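Exoribonuclease II, mitochondrial (Candida glabrata, PDB 6F3H) probably degrades RNA one nucleotide at a time from the 3' end, as an RNB-family exoribonuclease and the nuclease component of the mitochondrial mtEXO degradosome. Local coordinates at residues T238-P243 with Y731-Q736; S242-A247 with R738-K743; S674-S679 with L683-I688; S233-T238 with L742-R747. The protein carries 1 engineered substitution. All coordinates share one frame; numbering follows the deposited sequence.

Contact 1 (T238-P243 with Y731-Q736); sequences TALLSP and YVWSFQ. With nucleotides of chain C.
Buried apolar packing joins L240 to W733, bringing the turn between strands 231-237 and 242-248 against helix 725-761. The contact is small, burying 132 Å² in all, and spans a wide gap: the nearest pair of CA atoms, P243 and W733, are 10.2 Å apart. The long indole reaches across the gap to L240. With its CG beside the backbone N and anti to the carbonyl carbon (chi1 -77°), the six-membered part of W733 reaches away from the helix, and its CH2 comes 4.0 Å from CD1 of L240. The neighbouring ring atom CZ3 of W733 lies 4.1 Å from the carbonyl O of P243. Both partners approach the indole obliquely, and no hydrogen bond links the two segments, which leaves van der Waals contact as the interaction.

The turn carries a G1 beta bulge: L241 and S242 both oppose N237, and L241 takes the left-handed helical conformation (phi and psi both 52°). At the start of the turn, OG1 of T238 is 3.7 Å from OP1 of nucleotide A1 of chain C, so this end of the segment borders the bound RNA.

Around the contact, L240 also packs on F677 of strand 677-679 and L30 of helix 27-31. S242 and P243 meet M171 and F170 of helix 170-178, and OE1 of Q736 accepts a hydrogen bond from Y678 N.

Contact 2 (S242-A247 with R738-K743); sequences SPTTVA and RADILK
T244 and T245 turn their side chains toward D740 and I741 where strand 242-248, the middle strand of a three-stranded antiparallel sheet, packs on helix 725-761. Their shared direction has a backbone cause. Both threonines pair with Y235 of the adjacent strand, and T244 departs from the extended form (phi -103°, psi -46°), which are the features of a classic beta bulge. In such a bulge two successive side chains fall on the same face of the sheet.

The first pair is mixed in character. The methyl CG2 of T244 lies 3.6 Å from OD2 of D740, whereas OG1 of T244 is 4.1 Å from that oxygen and makes no hydrogen bond to it. A chi1 of 63° sets this OG1 between the backbone N and the carbonyl carbon; its polar partner is Y235 O, through a weak hydrogen bond. The other carboxylate oxygen of D740, OD1, has a weak bond from Q736 NE2, one helical turn earlier. The second pair is looser and apolar: CG2 of T245 and CD1 of I741 are 4.5 Å apart. OG1 of T245 instead bonds ND1 of H167. Only 103 Å² is buried, although two CA pairs, T244 with D740 and T245 with R738, each come to 8.7 Å.

Strand 166-169 pairs with 242-248 on one side and strand 231-237 on the other. I741 also touches H167, D740 touches N237, and P243 and V246 pack on F170 of helix 170-178.

Contact 3 (S674-S679 with L683-I688); sequences SSSFYS and LPHKMI. With nucleotides of chain C.
S676 and H685 form part of the RNA-binding channel, meeting on a backbone phosphate of the bound strand. Between the segments, CB of S676 is 3.8 Å from NE2 of H685, and no hydrogen bond joins the two directly. OP1 of nucleotide A3 of chain C links them instead: OG of S676 donates to it over 2.9 Å and NE2 of H685 over 2.7 Å. The histidine bond is nearly straight, with an N-H...O angle of 171°, and OP1 lies at the imidazole edge, near its plane. CG of H685 stands anti to the backbone N (chi1 -170°), which carries the ring toward the phosphate. I688 CD1 covers the centre of one imidazole face, 3.8 Å above it, while M687 N sits in the ring plane at its edge.

One nucleotide back, S676 N makes a weak bond to OP1 of G2 of chain C. Farther from the RNA the contact is apolar: CD1 of L683 comes to the edge of the F677 ring, 4.4 Å from CE2. The same methyl is 4.2 Å from OG of S679, whose hydrogen bond goes to F681 O.

Every hydrogen bond to A3 and G2 from these segments ends on a phosphate oxygen. These phosphate bonds do not depend on the bases, consistent with a nuclease that acts on many sequences, and the donated bond implies a proton on NE2 of H685.

Contact 4 (S233-T238 with L742-R747); sequences SVYTNT and LKIFQR. With nucleotides of chain C.
Y235 meets I744 and F745 with two different parts of its side chain. The ring edge serves the isoleucine: CD1 of I744 lies in the plane of the tyrosine ring, 3.9 Å from CD2 and 4.0 Å from CE2. The hydroxyl serves the phenylalanine, OH of Y235 standing 3.8 Å from CE2 of F745, at that ring's edge and near its plane. CG of Y235 is beside the backbone N (chi1 -73°), and the tyrosine side chain runs from the strand to the helix, crossing that of F745 at about a right angle.

This is strand-to-helix packing: strand 231-237, an outermost strand of its three-stranded antiparallel sheet, packs against helix 725-761 through side chains. The backbones stay well apart, the nearest CA atoms, those of Y235 and I744, being 10.0 Å from each other, and no hydrogen bond crosses between the segments. Within the helix, I744 also packs on its neighbour, its CG2 lying 4.0 Å above one face of the F745 ring, offset toward the rim.

The polar end of Y235 is fixed from outside the contact, by a hydrogen bond between its OH and OD2 of D359. F745 packs further on the loop residues I354, N357 and L360.

How the contacts relate
From the N terminus, strand 231-237 comes first, and contact 4 ties it to the far end of the helical stretch, closing a loop of about 500 residues. Contact 1 lies within that loop, taking the following turn back to an earlier part of helix 725-761. Contact 2 starts on the last residues of contact 1's first segment and closes further along the helix, so the two loops cross slightly; its helical segment shares L742 and K743 with that of contact 4. S242 O and N237 N, 2.8 Å apart, join the hairpin strands. Contact 3, a local loop in the RNB domain, falls inside all three; A239 CB, 3.5 Å from F677 CD1, connects it to contact 1.

Contact 1 (T238-P243 with Y731-Q736)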
# COMPACT_ATOMS: atom_id res chain seq x y z
N THR A 238 -8.59 0.95 0.97
CA THR A 238 -9.12 1.07 2.33
C THR A 238 -9.77 2.42 2.61
O THR A 238 -10.66 2.52 3.47
CB THR A 238 -7.98 0.88 3.33
OG1 THR A 238 -7.04 -0.07 2.82
CG2 THR A 238 -8.52 0.44 4.66
N ALA A 239 -9.28 3.49 1.99
CA ALA A 239 -9.72 4.82 2.40
C ALA A 239 -10.97 5.23 1.63
O ALA A 239 -11.96 5.69 2.21
CB ALA A 239 -8.59 5.81 2.18
N LEU A 240 -10.92 5.04 0.32
CA LEU A 240 -12.03 5.27 -0.56
C LEU A 240 -13.04 4.15 -0.53
O LEU A 240 -14.17 4.36 -0.97
CB LEU A 240 -11.54 5.39 -1.99
CG LEU A 240 -10.35 6.30 -2.29
CD1 LEU A 240 -10.23 6.43 -3.81
CD2 LEU A 240 -10.47 7.65 -1.59
N LEU A 241 -12.64 2.96 -0.07
CA LEU A 241 -13.47 1.75 -0.09
C LEU A 241 -14.03 1.50 -1.48
O LEU A 241 -15.23 1.34 -1.68
CB LEU A 241 -14.59 1.80 0.95
CG LEU A 241 -14.26 1.84 2.44
CD1 LEU A 241 -15.46 2.16 3.30
CD2 LEU A 241 -13.69 0.52 2.86
N SER A 242 -13.14 1.49 -2.46
CA SER A 242 -13.55 1.32 -3.83
C SER A 242 -12.43 0.61 -4.57
O SER A 242 -11.26 0.73 -4.18
CB SER A 242 -13.84 2.67 -4.47
OG SER A 242 -13.68 2.58 -5.86
N PRO A 243 -12.75 -0.10 -5.64
CA PRO A 243 -11.71 -0.87 -6.34
C PRO A 243 -10.74 0.03 -7.09
O PRO A 243 -11.14 0.99 -7.75
CB PRO A 243 -12.51 -1.74 -7.30
CG PRO A 243 -13.82 -1.01 -7.47
CD PRO A 243 -14.09 -0.48 -6.11
N TYR A 731 -2.55 9.18 -12.88
CA TYR A 731 -1.39 8.67 -12.17
C TYR A 731 -1.70 8.40 -10.70
O TYR A 731 -1.29 7.38 -10.15
CB TYR A 731 -0.25 9.64 -12.27
CG TYR A 731 0.53 9.51 -13.54
CD1 TYR A 731 1.54 8.57 -13.64
CD2 TYR A 731 0.27 10.31 -14.64
CE1 TYR A 731 2.28 8.43 -14.81
CE2 TYR A 731 1.01 10.19 -15.81
CZ TYR A 731 2.01 9.24 -15.89
OH TYR A 731 2.73 9.12 -17.05
N VAL A 732 -2.46 9.29 -10.07
CA VAL A 732 -2.80 9.08 -8.67
C VAL A 732 -3.52 7.76 -8.52
O VAL A 732 -3.33 7.03 -7.53
CB VAL A 732 -3.65 10.24 -8.15
CG1 VAL A 732 -4.09 9.96 -6.74
CG2 VAL A 732 -2.86 11.51 -8.21
N TRP A 733 -4.37 7.42 -9.48
CA TRP A 733 -4.97 6.10 -9.43
C TRP A 733 -3.91 5.03 -9.56
O TRP A 733 -3.90 4.07 -8.80
CB TRP A 733 -6.02 5.96 -10.51
CG TRP A 733 -7.23 6.66 -10.13
CD1 TRP A 733 -7.60 7.92 -10.48
CD2 TRP A 733 -8.25 6.17 -9.25
NE1 TRP A 733 -8.81 8.24 -9.91
CE2 TRP A 733 -9.23 7.18 -9.14
CE3 TRP A 733 -8.45 4.97 -8.57
CZ2 TRP A 733 -10.39 7.02 -8.37
CZ3 TRP A 733 -9.59 4.81 -7.80
CH2 TRP A 733 -10.55 5.84 -7.71
N SER A 734 -2.98 5.20 -10.50
CA SER A 734 -1.94 4.20 -10.67
C SER A 734 -1.14 4.04 -9.38
O SER A 734 -0.83 2.92 -8.96
CB SER A 734 -1.00 4.61 -11.81
OG SER A 734 -1.73 5.15 -12.90
N PHE A 735 -0.86 5.16 -8.72
CA PHE A 735 -0.05 5.14 -7.51
C PHE A 735 -0.78 4.52 -6.35
O PHE A 735 -0.23 3.68 -5.62
CB PHE A 735 0.34 6.55 -7.12
CG PHE A 735 1.28 7.21 -8.06
CD1 PHE A 735 1.94 6.47 -9.03
CD2 PHE A 735 1.55 8.56 -7.95
CE1 PHE A 735 2.84 7.09 -9.89
CE2 PHE A 735 2.45 9.18 -8.79
CZ PHE A 735 3.09 8.45 -9.76
N GLN A 736 -2.01 4.96 -6.12
CA GLN A 736 -2.76 4.41 -5.01
C GLN A 736 -2.91 2.90 -5.16
O GLN A 736 -2.77 2.16 -4.18
CB GLN A 736 -4.12 5.07 -4.92
CG GLN A 736 -4.86 4.60 -3.75
CD GLN A 736 -4.36 5.21 -2.47
OE1 GLN A 736 -4.69 6.34 -2.17
NE2 GLN A 736 -3.59 4.45 -1.68
P A C 1 -7.04 -0.65 7.64
OP1 A C 1 -6.38 -0.91 6.34
OP2 A C 1 -7.81 0.61 7.85
O5' A C 1 -5.84 -0.74 8.67
C5' A C 1 -4.80 0.23 8.63
C4' A C 1 -5.19 1.46 9.40
O4' A C 1 -5.43 1.11 10.79
C3' A C 1 -4.11 2.53 9.46
O3' A C 1 -4.13 3.40 8.36
C2' A C 1 -4.37 3.22 10.79
O2' A C 1 -5.48 4.10 10.68
C1' A C 1 -4.78 2.03 11.64
N9 A C 1 -3.61 1.32 12.19
C8 A C 1 -2.36 1.16 11.63
N7 A C 1 -1.55 0.44 12.36
C5 A C 1 -2.33 0.08 13.45
C6 A C 1 -2.05 -0.69 14.58
N6 A C 1 -0.86 -1.25 14.79
N1 A C 1 -3.05 -0.86 15.48
C2 A C 1 -4.24 -0.29 15.26
N3 A C 1 -4.62 0.46 14.23
C4 A C 1 -3.61 0.60 13.35

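Contact 2 (S242-A247 with R738-K743)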
# COMPACT_ATOMS: atom_id res chain seq x y z
N SER A 242 -13.14 1.49 -2.46
CA SER A 242 -13.55 1.32 -3.83
C SER A 242 -12.43 0.61 -4.57
O SER A 242 -11.26 0.73 -4.18
CB SER A 242 -13.84 2.67 -4.47
OG SER A 242 -13.68 2.58 -5.86
N PRO A 243 -12.75 -0.10 -5.64
CA PRO A 243 -11.71 -0.87 -6.34
C PRO A 243 -10.74 0.03 -7.09
O PRO A 243 -11.14 0.99 -7.75
CB PRO A 243 -12.51 -1.74 -7.30
CG PRO A 243 -13.82 -1.01 -7.47
CD PRO A 243 -14.09 -0.48 -6.11
N THR A 244 -9.47 -0.34 -7.03
CA THR A 244 -8.44 0.46 -7.68
C THR A 244 -7.97 -0.16 -8.98
O THR A 244 -7.91 0.52 -10.00
CB THR A 244 -7.24 0.68 -6.75
OG1 THR A 244 -6.62 -0.57 -6.44
CG2 THR A 244 -7.66 1.35 -5.44
N THR A 245 -7.69 -1.45 -8.98
CA THR A 245 -6.99 -2.00 -10.12
C THR A 245 -7.28 -3.48 -10.18
O THR A 245 -7.77 -4.07 -9.20
CB THR A 245 -5.50 -1.71 -10.00
OG1 THR A 245 -4.83 -2.02 -11.23
CG2 THR A 245 -4.94 -2.52 -8.84
N VAL A 246 -7.03 -4.08 -11.34
CA VAL A 246 -7.11 -5.53 -11.49
C VAL A 246 -6.10 -5.97 -12.54
O VAL A 246 -5.91 -5.31 -13.56
CB VAL A 246 -8.54 -5.95 -11.88
CG1 VAL A 246 -8.95 -5.28 -13.17
CG2 VAL A 246 -8.66 -7.46 -11.97
N ALA A 247 -5.48 -7.10 -12.30
CA ALA A 247 -4.54 -7.63 -13.27
C ALA A 247 -5.29 -8.23 -14.45
O ALA A 247 -6.38 -8.77 -14.31
CB ALA A 247 -3.66 -8.70 -12.61
N ARG A 738 -0.75 0.81 -6.62
CA ARG A 738 0.51 0.18 -6.23
C ARG A 738 0.79 0.38 -4.76
O ARG A 738 1.47 -0.44 -4.15
CB ARG A 738 1.66 0.74 -7.04
CG ARG A 738 1.66 0.21 -8.41
CD ARG A 738 2.28 -1.14 -8.37
NE ARG A 738 3.48 -1.11 -7.54
CZ ARG A 738 4.16 -2.18 -7.19
NH1 ARG A 738 5.25 -2.04 -6.44
NH2 ARG A 738 3.76 -3.39 -7.58
N ALA A 739 0.30 1.47 -4.19
CA ALA A 739 0.48 1.66 -2.77
C ALA A 739 -0.24 0.59 -2.00
O ALA A 739 0.31 -0.00 -1.08
CB ALA A 739 -0.04 3.03 -2.35
N ASP A 740 -1.46 0.27 -2.41
CA ASP A 740 -2.25 -0.70 -1.67
C ASP A 740 -1.63 -2.08 -1.74
O ASP A 740 -1.42 -2.72 -0.71
CB ASP A 740 -3.65 -0.72 -2.24
CG ASP A 740 -4.30 0.60 -2.11
OD1 ASP A 740 -4.18 1.21 -1.02
OD2 ASP A 740 -4.90 1.04 -3.12
N ILE A 741 -1.35 -2.56 -2.95
CA ILE A 741 -0.67 -3.83 -3.14
C ILE A 741 0.54 -3.95 -2.21
O ILE A 741 0.76 -5.00 -1.58
CB ILE A 741 -0.25 -3.99 -4.61
CG1 ILE A 741 -1.49 -4.05 -5.52
CG2 ILE A 741 0.68 -5.18 -4.79
CD1 ILE A 741 -1.16 -4.12 -7.01
N LEU A 742 1.34 -2.88 -2.09
CA LEU A 742 2.56 -2.96 -1.29
C LEU A 742 2.26 -3.07 0.21
O LEU A 742 2.88 -3.88 0.90
CB LEU A 742 3.47 -1.78 -1.58
CG LEU A 742 4.09 -1.89 -2.98
CD1 LEU A 742 4.80 -0.61 -3.37
CD2 LEU A 742 5.03 -3.06 -3.03
N LYS A 743 1.30 -2.29 0.72
CA LYS A 743 0.91 -2.45 2.11
C LYS A 743 0.57 -3.91 2.39
O LYS A 743 1.05 -4.51 3.37
CB LYS A 743 -0.31 -1.56 2.45
CG LYS A 743 -0.35 -0.15 1.80
CD LYS A 743 -1.24 0.89 2.57
CE LYS A 743 -1.95 1.92 1.64
NZ LYS A 743 -2.75 2.97 2.36

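Contact 3 (S674-S679 with L683-I688)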
# COMPACT_ATOMS: atom_id res chain seq x y z
N SER A 674 -9.32 5.66 9.90
CA SER A 674 -9.23 5.51 8.46
C SER A 674 -7.78 5.22 8.06
O SER A 674 -6.93 4.90 8.90
CB SER A 674 -9.78 6.80 7.82
OG SER A 674 -9.63 6.84 6.41
N SER A 675 -7.47 5.38 6.77
CA SER A 675 -6.11 5.32 6.28
C SER A 675 -5.91 6.50 5.35
O SER A 675 -6.86 7.16 4.93
CB SER A 675 -5.79 4.00 5.57
OG SER A 675 -6.03 4.06 4.17
N SER A 676 -4.65 6.78 5.06
CA SER A 676 -4.30 7.93 4.25
C SER A 676 -4.28 7.52 2.78
O SER A 676 -4.08 6.35 2.44
CB SER A 676 -2.97 8.53 4.70
OG SER A 676 -1.86 8.08 3.93
N PHE A 677 -4.54 8.48 1.92
CA PHE A 677 -4.66 8.22 0.50
C PHE A 677 -4.12 9.40 -0.28
O PHE A 677 -4.16 10.53 0.19
CB PHE A 677 -6.13 7.95 0.10
CG PHE A 677 -7.09 9.08 0.41
CD1 PHE A 677 -7.66 9.20 1.67
CD2 PHE A 677 -7.42 10.02 -0.56
CE1 PHE A 677 -8.55 10.24 1.95
CE2 PHE A 677 -8.30 11.07 -0.28
CZ PHE A 677 -8.86 11.18 0.97
N TYR A 678 -3.62 9.11 -1.47
CA TYR A 678 -3.16 10.12 -2.40
C TYR A 678 -4.33 10.74 -3.15
O TYR A 678 -5.36 10.11 -3.39
CB TYR A 678 -2.13 9.53 -3.37
CG TYR A 678 -0.82 9.14 -2.68
CD1 TYR A 678 0.03 10.11 -2.16
CD2 TYR A 678 -0.46 7.80 -2.51
CE1 TYR A 678 1.21 9.77 -1.50
CE2 TYR A 678 0.74 7.46 -1.85
CZ TYR A 678 1.57 8.46 -1.36
OH TYR A 678 2.76 8.18 -0.71
N SER A 679 -4.16 12.01 -3.50
CA SER A 679 -5.21 12.82 -4.08
C SER A 679 -4.60 13.79 -5.07
O SER A 679 -3.52 14.33 -4.82
CB SER A 679 -5.94 13.64 -3.02
OG SER A 679 -6.65 14.70 -3.61
N LEU A 683 -6.45 18.24 0.17
CA LEU A 683 -7.43 17.87 1.17
C LEU A 683 -6.66 17.76 2.46
O LEU A 683 -5.48 17.39 2.44
CB LEU A 683 -8.12 16.54 0.86
CG LEU A 683 -9.12 16.66 -0.27
CD1 LEU A 683 -9.57 15.30 -0.70
CD2 LEU A 683 -10.27 17.51 0.19
N PRO A 684 -7.27 18.09 3.59
CA PRO A 684 -6.53 18.01 4.85
C PRO A 684 -6.05 16.58 5.12
O PRO A 684 -6.80 15.61 4.95
CB PRO A 684 -7.54 18.48 5.90
CG PRO A 684 -8.87 18.51 5.21
CD PRO A 684 -8.61 18.66 3.74
N HIS A 685 -4.80 16.48 5.56
CA HIS A 685 -4.31 15.26 6.18
C HIS A 685 -4.53 15.50 7.66
O HIS A 685 -3.71 16.11 8.34
CB HIS A 685 -2.85 14.98 5.84
CG HIS A 685 -2.39 13.62 6.26
ND1 HIS A 685 -2.61 13.13 7.53
CD2 HIS A 685 -1.75 12.64 5.59
CE1 HIS A 685 -2.11 11.92 7.63
NE2 HIS A 685 -1.58 11.59 6.46
N LYS A 686 -5.70 15.09 8.12
CA LYS A 686 -6.23 15.48 9.42
C LYS A 686 -5.49 14.85 10.60
O LYS A 686 -5.90 15.14 11.73
CB LYS A 686 -7.70 15.14 9.46
CG LYS A 686 -8.46 15.99 8.47
CD LYS A 686 -9.92 15.87 8.72
CE LYS A 686 -10.71 16.44 7.58
NZ LYS A 686 -12.15 16.14 7.75
N MSE A 687 -4.44 14.05 10.37
CA MSE A 687 -3.57 13.52 11.46
C MSE A 687 -2.37 14.36 11.74
O MSE A 687 -1.97 14.58 12.87
CB MSE A 687 -3.03 12.13 11.12
CG MSE A 687 -4.06 11.16 10.69
SE MSE A 687 -5.26 10.94 12.19
CE MSE A 687 -4.76 9.21 12.90
N ILE A 688 -1.75 14.77 10.64
CA ILE A 688 -0.57 15.61 10.71
C ILE A 688 -0.95 16.99 11.21
O ILE A 688 -0.16 17.65 11.90
CB ILE A 688 0.05 15.62 9.31
CG1 ILE A 688 0.63 14.25 9.03
CG2 ILE A 688 1.09 16.68 9.20
CD1 ILE A 688 1.24 14.13 7.69
P G C 2 -2.72 3.87 7.83
OP1 G C 2 -2.82 4.33 6.41
OP2 G C 2 -1.81 2.79 8.33
O5' G C 2 -2.37 5.10 8.77
C5' G C 2 -3.24 6.20 8.86
C4' G C 2 -2.63 7.33 9.63
O4' G C 2 -2.55 7.00 11.03
C3' G C 2 -1.21 7.70 9.26
O3' G C 2 -1.18 8.49 8.10
C2' G C 2 -0.72 8.40 10.51
O2' G C 2 -1.19 9.74 10.57
C1' G C 2 -1.42 7.61 11.60
N9 G C 2 -0.58 6.52 12.06
C8 G C 2 -0.79 5.22 11.68
N7 G C 2 0.09 4.44 12.20
C5 G C 2 0.90 5.30 12.94
C6 G C 2 2.02 4.99 13.71
O6 G C 2 2.48 3.85 13.86
N1 G C 2 2.58 6.13 14.32
C2 G C 2 2.12 7.44 14.20
N2 G C 2 2.82 8.39 14.88
N3 G C 2 1.04 7.73 13.45
C4 G C 2 0.51 6.61 12.87
P A C 3 0.08 8.44 7.15
OP1 A C 3 -0.13 9.31 5.97
OP2 A C 3 0.39 7.02 6.95
O5' A C 3 1.24 9.03 8.08
C5' A C 3 1.24 10.39 8.46
C4' A C 3 2.46 10.75 9.27
O4' A C 3 2.41 10.10 10.57
C3' A C 3 3.80 10.31 8.68
O3' A C 3 4.28 11.21 7.69
C2' A C 3 4.69 10.21 9.91
O2' A C 3 5.12 11.47 10.35
C1' A C 3 3.69 9.67 10.94
N9 A C 3 3.68 8.22 10.84
C8 A C 3 2.89 7.43 10.05
N7 A C 3 3.16 6.16 10.18
C5 A C 3 4.20 6.17 11.08
C6 A C 3 4.92 5.13 11.63
N6 A C 3 4.70 3.86 11.32
N1 A C 3 5.89 5.48 12.51
C2 A C 3 6.10 6.78 12.81
N3 A C 3 5.47 7.85 12.35
C4 A C 3 4.54 7.43 11.49
P A C 1 -7.04 -0.65 7.64
OP1 A C 1 -6.38 -0.91 6.34
OP2 A C 1 -7.81 0.61 7.85
O5' A C 1 -5.84 -0.74 8.67
C5' A C 1 -4.80 0.23 8.63
C4' A C 1 -5.19 1.46 9.40
O4' A C 1 -5.43 1.11 10.79
C3' A C 1 -4.11 2.53 9.46
O3' A C 1 -4.13 3.40 8.36
C2' A C 1 -4.37 3.22 10.79
O2' A C 1 -5.48 4.10 10.68
C1' A C 1 -4.78 2.03 11.64
N9 A C 1 -3.61 1.32 12.19
C8 A C 1 -2.36 1.16 11.63
N7 A C 1 -1.55 0.44 12.36
C5 A C 1 -2.33 0.08 13.45
C6 A C 1 -2.05 -0.69 14.58
N6 A C 1 -0.86 -1.25 14.79
N1 A C 1 -3.05 -0.86 15.48
C2 A C 1 -4.24 -0.29 15.26
N3 A C 1 -4.62 0.46 14.23
C4 A C 1 -3.61 0.60 13.35

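Contact 4 (S233-T238 with L742-R747)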
# COMPACT_ATOMS: atom_id res chain seq x y z
N SER A 233 -6.89 -10.56 -8.95
CA SER A 233 -7.74 -10.03 -7.92
C SER A 233 -8.01 -8.56 -8.17
O SER A 233 -7.17 -7.80 -8.68
CB SER A 233 -7.11 -10.19 -6.54
OG SER A 233 -6.79 -11.53 -6.28
N VAL A 234 -9.20 -8.17 -7.73
CA VAL A 234 -9.62 -6.78 -7.69
C VAL A 234 -9.22 -6.22 -6.34
O VAL A 234 -9.65 -6.71 -5.29
CB VAL A 234 -11.14 -6.70 -7.89
CG1 VAL A 234 -11.63 -5.31 -7.58
CG2 VAL A 234 -11.49 -7.12 -9.29
N TYR A 235 -8.44 -5.16 -6.34
CA TYR A 235 -7.98 -4.56 -5.11
C TYR A 235 -8.88 -3.39 -4.76
O TYR A 235 -9.23 -2.59 -5.63
CB TYR A 235 -6.54 -4.11 -5.27
CG TYR A 235 -5.60 -5.26 -5.29
CD1 TYR A 235 -5.35 -5.97 -6.45
CD2 TYR A 235 -4.94 -5.63 -4.13
CE1 TYR A 235 -4.47 -7.02 -6.45
CE2 TYR A 235 -4.06 -6.68 -4.11
CZ TYR A 235 -3.82 -7.37 -5.26
OH TYR A 235 -2.92 -8.41 -5.19
N THR A 236 -9.27 -3.31 -3.50
CA THR A 236 -10.17 -2.28 -3.01
C THR A 236 -9.38 -1.40 -2.05
O THR A 236 -8.83 -1.90 -1.06
CB THR A 236 -11.35 -2.90 -2.26
OG1 THR A 236 -12.21 -3.60 -3.17
CG2 THR A 236 -12.16 -1.83 -1.55
N ASN A 237 -9.30 -0.10 -2.33
CA ASN A 237 -8.57 0.78 -1.44
C ASN A 237 -9.34 0.97 -0.14
O ASN A 237 -10.57 1.10 -0.13
CB ASN A 237 -8.32 2.14 -2.09
CG ASN A 237 -7.80 3.19 -1.08
OD1 ASN A 237 -6.84 2.96 -0.35
ND2 ASN A 237 -8.44 4.34 -1.04
N THR A 238 -8.59 0.95 0.97
CA THR A 238 -9.12 1.07 2.33
C THR A 238 -9.77 2.42 2.61
O THR A 238 -10.66 2.52 3.47
CB THR A 238 -7.98 0.88 3.33
OG1 THR A 238 -7.04 -0.07 2.82
CG2 THR A 238 -8.52 0.44 4.66
N LEU A 742 1.34 -2.88 -2.09
CA LEU A 742 2.56 -2.96 -1.29
C LEU A 742 2.26 -3.07 0.21
O LEU A 742 2.88 -3.88 0.90
CB LEU A 742 3.47 -1.78 -1.58
CG LEU A 742 4.09 -1.89 -2.98
CD1 LEU A 742 4.80 -0.61 -3.37
CD2 LEU A 742 5.03 -3.06 -3.03
N LYS A 743 1.30 -2.29 0.72
CA LYS A 743 0.91 -2.45 2.11
C LYS A 743 0.57 -3.91 2.39
O LYS A 743 1.05 -4.51 3.37
CB LYS A 743 -0.31 -1.56 2.45
CG LYS A 743 -0.35 -0.15 1.80
CD LYS A 743 -1.24 0.89 2.57
CE LYS A 743 -1.95 1.92 1.64
NZ LYS A 743 -2.75 2.97 2.36
N ILE A 744 -0.20 -4.50 1.49
CA ILE A 744 -0.67 -5.87 1.64
C ILE A 744 0.51 -6.83 1.69
O ILE A 744 0.68 -7.60 2.64
CB ILE A 744 -1.63 -6.21 0.50
CG1 ILE A 744 -3.02 -5.64 0.81
CG2 ILE A 744 -1.64 -7.70 0.21
CD1 ILE A 744 -3.82 -5.27 -0.39
N PHE A 745 1.33 -6.80 0.65
CA PHE A 745 2.41 -7.78 0.59
C PHE A 745 3.48 -7.49 1.62
O PHE A 745 4.18 -8.41 2.05
CB PHE A 745 2.97 -7.85 -0.81
CG PHE A 745 2.08 -8.63 -1.72
CD1 PHE A 745 2.06 -10.01 -1.65
CD2 PHE A 745 1.23 -7.99 -2.58
CE1 PHE A 745 1.21 -10.74 -2.44
CE2 PHE A 745 0.39 -8.71 -3.38
CZ PHE A 745 0.38 -10.09 -3.31
N GLN A 746 3.64 -6.23 2.05
CA GLN A 746 4.50 -6.02 3.20
C GLN A 746 3.95 -6.79 4.40
O GLN A 746 4.64 -7.65 4.96
CB GLN A 746 4.66 -4.52 3.49
CG GLN A 746 5.56 -3.80 2.45
CD GLN A 746 5.76 -2.29 2.68
OE1 GLN A 746 4.95 -1.63 3.34
NE2 GLN A 746 6.83 -1.74 2.10
N ARG A 747 2.67 -6.59 4.72
CA ARG A 747 2.06 -7.32 5.83
C ARG A 747 2.14 -8.81 5.60
O ARG A 747 2.43 -9.58 6.52
CB ARG A 747 0.60 -6.91 6.03
P A C 1 -7.04 -0.65 7.64
OP1 A C 1 -6.38 -0.91 6.34
OP2 A C 1 -7.81 0.61 7.85
O5' A C 1 -5.84 -0.74 8.67
C5' A C 1 -4.80 0.23 8.63
C4' A C 1 -5.19 1.46 9.40
O4' A C 1 -5.43 1.11 10.79
C3' A C 1 -4.11 2.53 9.46
O3' A C 1 -4.13 3.40 8.36
C2' A C 1 -4.37 3.22 10.79
O2' A C 1 -5.48 4.10 10.68
C1' A C 1 -4.78 2.03 11.64
N9 A C 1 -3.61 1.32 12.19
C8 A C 1 -2.36 1.16 11.63
N7 A C 1 -1.55 0.44 12.36
C5 A C 1 -2.33 0.08 13.45
C6 A C 1 -2.05 -0.69 14.58
N6 A C 1 -0.86 -1.25 14.79
N1 A C 1 -3.05 -0.86 15.48
C2 A C 1 -4.24 -0.29 15.26
N3 A C 1 -4.62 0.46 14.23
C4 A C 1 -3.61 0.60 13.35